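Side-chain contacts in glycoside hydrolase family protein (Novosphingobium sp. PP1Y, PDB 6Q2F), which probably releases terminal alpha-L-rhamnose from glycosides by hydrolysis, as an alpha-L-rhamnosidase, and carries a sodium ion: residues 423-428 with 438-443; 699-704 with 713-718. One frame throughout, in Å; residues are numbered along the deposited sequence.

In the fold
Both contacts are buried and apolar across their segments, yet their centres are 65 Å apart, on opposite sides of the chain's centre. Interaction 1 is the more peripheral, about 45 Å from that centre, and lays the loop 423-428 on the antiparallel sheet containing strand 436-447. Interaction 2, about 23 Å from it, ties the loop 699-704, which follows the closed ring of eight parallel strands, to helix 712-726. They share no element. Each has an edge-to-face aromatic pair, close and centred in interaction 1, offset and wider in interaction 2. The buried areas are 207 and 88 Å²; only the second has a side-chain hydrogen bond within a segment, an Asx turn.

Interaction 1. Residues 423-428 with 438-443; sequences GTLDWA and WRVLRL
The six-membered ring of W427 pushes one corner into the face of W438. Its CH2 stands over the centre of the indole, 3.5 Å from W438 CD2 and 4.1 Å from W438 CZ2, so a single bump is spread over most of the flat surface. The ring planes meet at 79° with six-membered centroids 4.9 Å apart, a T-shaped stack with W427 as the edge. W427 reaches this position because its CG is anti to the backbone N (chi1 -175°). Further along the strand two smaller bumps complete the fit: V440 CG2 lies 4.2 Å from W427 CZ3, and V440 CG1 meets L425 CD2 at 4.2 Å, the two methyls of one valine thus serving two neighbours. L160 of strand 151-160 touches both indoles, so the stack sits on the sheet to which W438 belongs. W438 NE1 is hydrogen-bonded to P430 O, which anchors the receiving face. Replacing W438 by an alanine is likely to leave the W427 edge without its facing ring and P430 O without this donor. With no hydrogen bond between the segments, the loop is held on the sheet here by shape and dispersion, plus the weak electrostatics of ring C-H against pi cloud.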
loop_
_atom_site.group_PDB
_atom_site.type_symbol
_atom_site.label_atom_id
_atom_site.label_comp_id
_atom_site.label_asym_id
_atom_site.label_seq_id
_atom_site.Cartn_x
_atom_site.Cartn_y
_atom_site.Cartn_z
ATOM N N GLY A 423 6.008 -33.689 31.428
ATOM C CA GLY A 423 5.091 -34.059 30.374
ATOM C C GLY A 423 3.864 -34.801 30.857
ATOM O O GLY A 423 2.919 -34.985 30.080
ATOM N N THR A 424 3.852 -35.226 32.115
ATOM C CA THR A 424 2.732 -35.955 32.678
ATOM C C THR A 424 1.591 -35.013 33.033
ATOM O O THR A 424 1.790 -33.823 33.299
ATOM C CB THR A 424 3.177 -36.717 33.920
ATOM O OG1 THR A 424 3.708 -35.784 34.866
ATOM C CG2 THR A 424 4.250 -37.757 33.562
ATOM N N LEU A 425 0.382 -35.564 33.038
ATOM C CA LEU A 425 -0.827 -34.815 33.362
ATOM C C LEU A 425 -1.513 -35.494 34.538
ATOM O O LEU A 425 -1.876 -36.668 34.448
ATOM C CB LEU A 425 -1.763 -34.749 32.154
ATOM C CG LEU A 425 -3.066 -33.967 32.305
ATOM C CD1 LEU A 425 -2.790 -32.475 32.279
ATOM C CD2 LEU A 425 -4.019 -34.367 31.197
ATOM N N ASP A 426 -1.631 -34.811 35.662
ATOM C CA ASP A 426 -2.250 -35.382 36.844
ATOM C C ASP A 426 -3.717 -34.972 36.865
ATOM O O ASP A 426 -4.055 -33.927 37.366
ATOM C CB ASP A 426 -1.429 -34.908 38.052
ATOM C CG ASP A 426 -2.253 -34.573 39.278
ATOM O OD1 ASP A 426 -3.172 -35.324 39.634
ATOM O OD2 ASP A 426 -1.938 -33.560 39.921
ATOM N N TRP A 427 -4.586 -35.823 36.333
ATOM C CA TRP A 427 -6.003 -35.523 36.208
ATOM C C TRP A 427 -6.850 -36.772 36.386
ATOM O O TRP A 427 -6.539 -37.832 35.844
ATOM C CB TRP A 427 -6.297 -34.875 34.851
ATOM C CG TRP A 427 -7.698 -34.425 34.658
ATOM C CD1 TRP A 427 -8.466 -33.714 35.535
ATOM C CD2 TRP A 427 -8.491 -34.598 33.479
ATOM N NE1 TRP A 427 -9.700 -33.460 34.984
ATOM C CE2 TRP A 427 -9.737 -33.990 33.720
ATOM C CE3 TRP A 427 -8.272 -35.220 32.245
ATOM C CZ2 TRP A 427 -10.756 -33.986 32.777
ATOM C CZ3 TRP A 427 -9.288 -35.219 31.313
ATOM C CH2 TRP A 427 -10.515 -34.608 31.585
ATOM N N ALA A 428 -7.927 -36.627 37.150
ATOM C CA ALA A 428 -8.945 -37.666 37.258
ATOM C C ALA A 428 -10.061 -37.306 36.287
ATOM O O ALA A 428 -10.880 -36.424 36.562
ATOM C CB ALA A 428 -9.455 -37.788 38.689
ATOM N N TRP A 438 -13.230 -38.287 26.407
ATOM C CA TRP A 438 -12.533 -37.029 26.630
ATOM C C TRP A 438 -11.533 -36.753 25.517
ATOM O O TRP A 438 -10.877 -37.666 25.005
ATOM C CB TRP A 438 -11.805 -37.036 27.977
ATOM C CG TRP A 438 -12.691 -36.762 29.149
ATOM C CD1 TRP A 438 -13.174 -37.673 30.052
ATOM C CD2 TRP A 438 -13.209 -35.487 29.549
ATOM N NE1 TRP A 438 -13.960 -37.038 30.988
ATOM C CE2 TRP A 438 -14.000 -35.698 30.699
ATOM C CE3 TRP A 438 -13.083 -34.190 29.049
ATOM C CZ2 TRP A 438 -14.655 -34.658 31.351
ATOM C CZ3 TRP A 438 -13.739 -33.158 29.698
ATOM C CH2 TRP A 438 -14.510 -33.398 30.837
ATOM N N ARG A 439 -11.356 -35.486 25.231
ATOM C CA ARG A 439 -10.366 -35.057 24.302
ATOM C C ARG A 439 -9.534 -34.057 25.044
ATOM O O ARG A 439 -10.040 -33.147 25.613
ATOM C CB ARG A 439 -11.007 -34.414 23.121
ATOM C CG ARG A 439 -10.123 -34.318 21.922
ATOM C CD ARG A 439 -11.025 -34.425 20.745
ATOM N NE ARG A 439 -10.486 -33.792 19.586
ATOM C CZ ARG A 439 -11.213 -33.477 18.530
ATOM N NH1 ARG A 439 -12.508 -33.740 18.501
ATOM N NH2 ARG A 439 -10.632 -32.909 17.489
ATOM N N VAL A 440 -8.237 -34.259 25.015
ATOM C CA VAL A 440 -7.332 -33.379 25.682
ATOM C C VAL A 440 -6.474 -32.706 24.640
ATOM O O VAL A 440 -5.814 -33.337 23.866
ATOM C CB VAL A 440 -6.461 -34.124 26.671
ATOM C CG1 VAL A 440 -5.603 -33.167 27.451
ATOM C CG2 VAL A 440 -7.326 -34.935 27.591
ATOM N N LEU A 441 -6.507 -31.395 24.678
ATOM C CA LEU A 441 -5.794 -30.575 23.755
ATOM C C LEU A 441 -4.653 -29.865 24.426
ATOM O O LEU A 441 -4.844 -29.141 25.365
ATOM C CB LEU A 441 -6.780 -29.567 23.215
ATOM C CG LEU A 441 -6.481 -28.726 22.016
ATOM C CD1 LEU A 441 -5.725 -29.538 21.020
ATOM C CD2 LEU A 441 -7.778 -28.287 21.412
ATOM N N ARG A 442 -3.461 -30.090 23.918
ATOM C CA ARG A 442 -2.319 -29.430 24.451
ATOM C C ARG A 442 -1.933 -28.379 23.432
ATOM O O ARG A 442 -1.500 -28.678 22.351
ATOM C CB ARG A 442 -1.170 -30.374 24.729
ATOM C CG ARG A 442 0.024 -29.661 25.303
ATOM C CD ARG A 442 1.099 -30.612 25.755
ATOM N NE ARG A 442 2.296 -29.928 26.172
ATOM C CZ ARG A 442 3.422 -30.536 26.475
ATOM N NH1 ARG A 442 3.504 -31.841 26.405
ATOM N NH2 ARG A 442 4.469 -29.837 26.839
ATOM N N LEU A 443 -2.101 -27.136 23.826
ATOM C CA LEU A 443 -1.778 -26.007 22.978
ATOM C C LEU A 443 -0.383 -25.507 23.314
ATOM O O LEU A 443 -0.010 -25.420 24.488
ATOM C CB LEU A 443 -2.799 -24.886 23.165
ATOM C CG LEU A 443 -4.243 -25.303 22.926
ATOM C CD1 LEU A 443 -5.161 -24.121 23.207
ATOM C CD2 LEU A 443 -4.404 -25.789 21.499
#

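Interaction 2. Residues 699-704 with 713-718; sequences QYFNRQ and PWVDYI
F701 points its ring end-on at the helix, its CZ meeting V715 CG2 at 3.7 Å, with that methyl near the plane of the phenyl ring and at its edge. The CB of F701 is directed toward the helix, and chi1 of -174°, with CG anti to the backbone N, carries the ring on to meet V715. W714, one residue earlier than V715, stands beside the same ring almost perpendicular to it: the planes make 85°, and the edge of the indole is turned toward the phenyl face. The centroids of the phenyl and of the five-membered ring are 6.0 Å apart, and the nearest atoms, F701 CE1 and W714 CD1, are separated by 4.4 Å, so this is an offset, loosely closed edge-to-face pair. One turn further along the helix, I718 CD1 lies 3.6 Å above the indole plane, toward its rim. P657, L660 and I664 of helix 657-670 also touch W714, while F701 touches I677 of strand 674-677 in the eight-stranded parallel barrel.

Behind the phenylalanine the loop is shaped by its own bonds. F701 is the centre of an inverse gamma turn, whose N702 N to Y700 O bond is weak. N702 OD1 then accepts Q704 N at 3.0 Å in an Asx turn; the bond is bent, 138° at the hydrogen, with the donor above the carbonyl plane. N702 ND2 is also bonded to V681 O. Polar bonds thus brace the loop locally, whereas its grip on helix 712-726 consists of van der Waals contact and one modest aromatic interaction, without a directional bond across.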
loop_
_atom_site.group_PDB
_atom_site.type_symbol
_atom_site.label_atom_id
_atom_site.label_comp_id
_atom_site.label_asym_id
_atom_site.label_seq_id
_atom_site.Cartn_x
_atom_site.Cartn_y
_atom_site.Cartn_z
ATOM N N GLN A 699 12.333 4.437 -9.938
ATOM C CA GLN A 699 12.974 5.457 -10.720
ATOM C C GLN A 699 14.458 5.431 -10.529
ATOM O O GLN A 699 14.953 4.878 -9.603
ATOM C CB GLN A 699 12.484 6.841 -10.324
ATOM C CG GLN A 699 11.056 7.111 -10.647
ATOM C CD GLN A 699 10.779 7.068 -12.114
ATOM O OE1 GLN A 699 11.367 7.780 -12.857
ATOM N NE2 GLN A 699 9.889 6.231 -12.518
ATOM N N TYR A 700 15.145 6.081 -11.434
ATOM C CA TYR A 700 16.605 6.122 -11.470
ATOM C C TYR A 700 17.098 7.530 -11.129
ATOM O O TYR A 700 18.027 8.060 -11.744
ATOM C CB TYR A 700 17.112 5.673 -12.845
ATOM C CG TYR A 700 16.606 4.295 -13.223
ATOM C CD1 TYR A 700 15.373 4.127 -13.844
ATOM C CD2 TYR A 700 17.347 3.156 -12.934
ATOM C CE1 TYR A 700 14.904 2.876 -14.173
ATOM C CE2 TYR A 700 16.875 1.900 -13.246
ATOM C CZ TYR A 700 15.656 1.761 -13.867
ATOM O OH TYR A 700 15.193 0.513 -14.184
ATOM N N PHE A 701 16.474 8.139 -10.121
ATOM C CA PHE A 701 16.520 9.590 -9.917
ATOM C C PHE A 701 17.679 9.955 -8.989
ATOM O O PHE A 701 17.498 10.246 -7.809
ATOM C CB PHE A 701 15.175 10.050 -9.358
ATOM C CG PHE A 701 15.032 11.529 -9.243
ATOM C CD1 PHE A 701 15.232 12.343 -10.348
ATOM C CD2 PHE A 701 14.657 12.104 -8.043
ATOM C CE1 PHE A 701 15.067 13.723 -10.247
ATOM C CE2 PHE A 701 14.503 13.472 -7.933
ATOM C CZ PHE A 701 14.703 14.282 -9.037
ATOM N N ASN A 702 18.899 9.936 -9.539
ATOM C CA ASN A 702 20.085 10.341 -8.787
ATOM C C ASN A 702 20.966 11.207 -9.685
ATOM O O ASN A 702 20.591 11.558 -10.809
ATOM C CB ASN A 702 20.854 9.138 -8.213
ATOM C CG ASN A 702 21.415 8.200 -9.297
ATOM O OD1 ASN A 702 21.655 8.593 -10.444
ATOM N ND2 ASN A 702 21.620 6.944 -8.919
ATOM N N ARG A 703 22.143 11.577 -9.176
ATOM C CA ARG A 703 22.980 12.560 -9.857
ATOM C C ARG A 703 23.572 12.045 -11.158
ATOM O O ARG A 703 24.100 12.851 -11.942
ATOM C CB ARG A 703 24.104 13.015 -8.939
ATOM C CG ARG A 703 25.049 11.906 -8.443
ATOM C CD ARG A 703 26.051 12.554 -7.537
ATOM N NE ARG A 703 26.888 11.589 -6.833
ATOM C CZ ARG A 703 28.096 11.255 -7.256
ATOM N NH1 ARG A 703 28.559 11.812 -8.372
ATOM N NH2 ARG A 703 28.817 10.366 -6.584
ATOM N N GLN A 704 23.514 10.739 -11.398
ATOM C CA GLN A 704 23.936 10.156 -12.662
ATOM C C GLN A 704 22.832 10.160 -13.718
ATOM O O GLN A 704 23.117 9.879 -14.884
ATOM C CB GLN A 704 24.420 8.711 -12.437
ATOM C CG GLN A 704 25.607 8.558 -11.478
ATOM C CD GLN A 704 26.912 9.105 -12.033
ATOM O OE1 GLN A 704 26.990 10.236 -12.493
ATOM N NE2 GLN A 704 27.951 8.292 -11.977
ATOM N N PRO A 713 13.393 22.237 -11.952
ATOM C CA PRO A 713 12.009 22.653 -12.247
ATOM C C PRO A 713 10.995 21.558 -11.982
ATOM O O PRO A 713 9.909 21.850 -11.484
ATOM C CB PRO A 713 12.056 23.037 -13.737
ATOM C CG PRO A 713 13.494 23.414 -13.973
ATOM C CD PRO A 713 14.264 22.406 -13.123
ATOM N N TRP A 714 11.335 20.302 -12.285
ATOM C CA TRP A 714 10.458 19.171 -11.967
ATOM C C TRP A 714 10.242 19.053 -10.461
ATOM O O TRP A 714 9.108 18.941 -9.993
ATOM C CB TRP A 714 11.071 17.888 -12.561
ATOM C CG TRP A 714 10.530 16.529 -12.095
ATOM C CD1 TRP A 714 11.263 15.512 -11.533
ATOM C CD2 TRP A 714 9.172 16.041 -12.170
ATOM N NE1 TRP A 714 10.453 14.434 -11.262
ATOM C CE2 TRP A 714 9.171 14.724 -11.653
ATOM C CE3 TRP A 714 7.967 16.581 -12.632
ATOM C CZ2 TRP A 714 8.010 13.951 -11.562
ATOM C CZ3 TRP A 714 6.803 15.800 -12.546
ATOM C CH2 TRP A 714 6.840 14.511 -12.015
ATOM N N VAL A 715 11.318 19.112 -9.675
ATOM C CA VAL A 715 11.168 19.026 -8.224
ATOM C C VAL A 715 10.391 20.233 -7.702
ATOM O O VAL A 715 9.580 20.111 -6.775
ATOM C CB VAL A 715 12.547 18.877 -7.557
ATOM C CG1 VAL A 715 12.419 18.821 -6.036
ATOM C CG2 VAL A 715 13.258 17.607 -8.080
ATOM N N ASP A 716 10.607 21.415 -8.304
ATOM C CA ASP A 716 9.846 22.598 -7.905
ATOM C C ASP A 716 8.358 22.400 -8.168
ATOM O O ASP A 716 7.509 22.863 -7.403
ATOM C CB ASP A 716 10.337 23.829 -8.668
ATOM C CG ASP A 716 11.606 24.436 -8.086
ATOM O OD1 ASP A 716 11.913 24.223 -6.903
ATOM O OD2 ASP A 716 12.269 25.183 -8.828
ATOM N N TYR A 717 8.024 21.742 -9.273
ATOM C CA TYR A 717 6.629 21.445 -9.567
ATOM C C TYR A 717 6.028 20.577 -8.478
ATOM O O TYR A 717 4.902 20.827 -8.015
ATOM C CB TYR A 717 6.546 20.761 -10.931
ATOM C CG TYR A 717 5.198 20.178 -11.266
ATOM C CD1 TYR A 717 4.851 18.880 -10.870
ATOM C CD2 TYR A 717 4.270 20.921 -11.979
ATOM C CE1 TYR A 717 3.615 18.348 -11.202
ATOM C CE2 TYR A 717 3.046 20.398 -12.313
ATOM C CZ TYR A 717 2.721 19.123 -11.918
ATOM O OH TYR A 717 1.504 18.626 -12.277
ATOM N N ILE A 718 6.779 19.566 -8.038
ATOM C CA ILE A 718 6.310 18.706 -6.957
ATOM C C ILE A 718 6.244 19.475 -5.646
ATOM O O ILE A 718 5.276 19.343 -4.883
ATOM C CB ILE A 718 7.221 17.479 -6.842
ATOM C CG1 ILE A 718 7.145 16.645 -8.136
ATOM C CG2 ILE A 718 6.859 16.659 -5.582
ATOM C CD1 ILE A 718 8.264 15.569 -8.258
#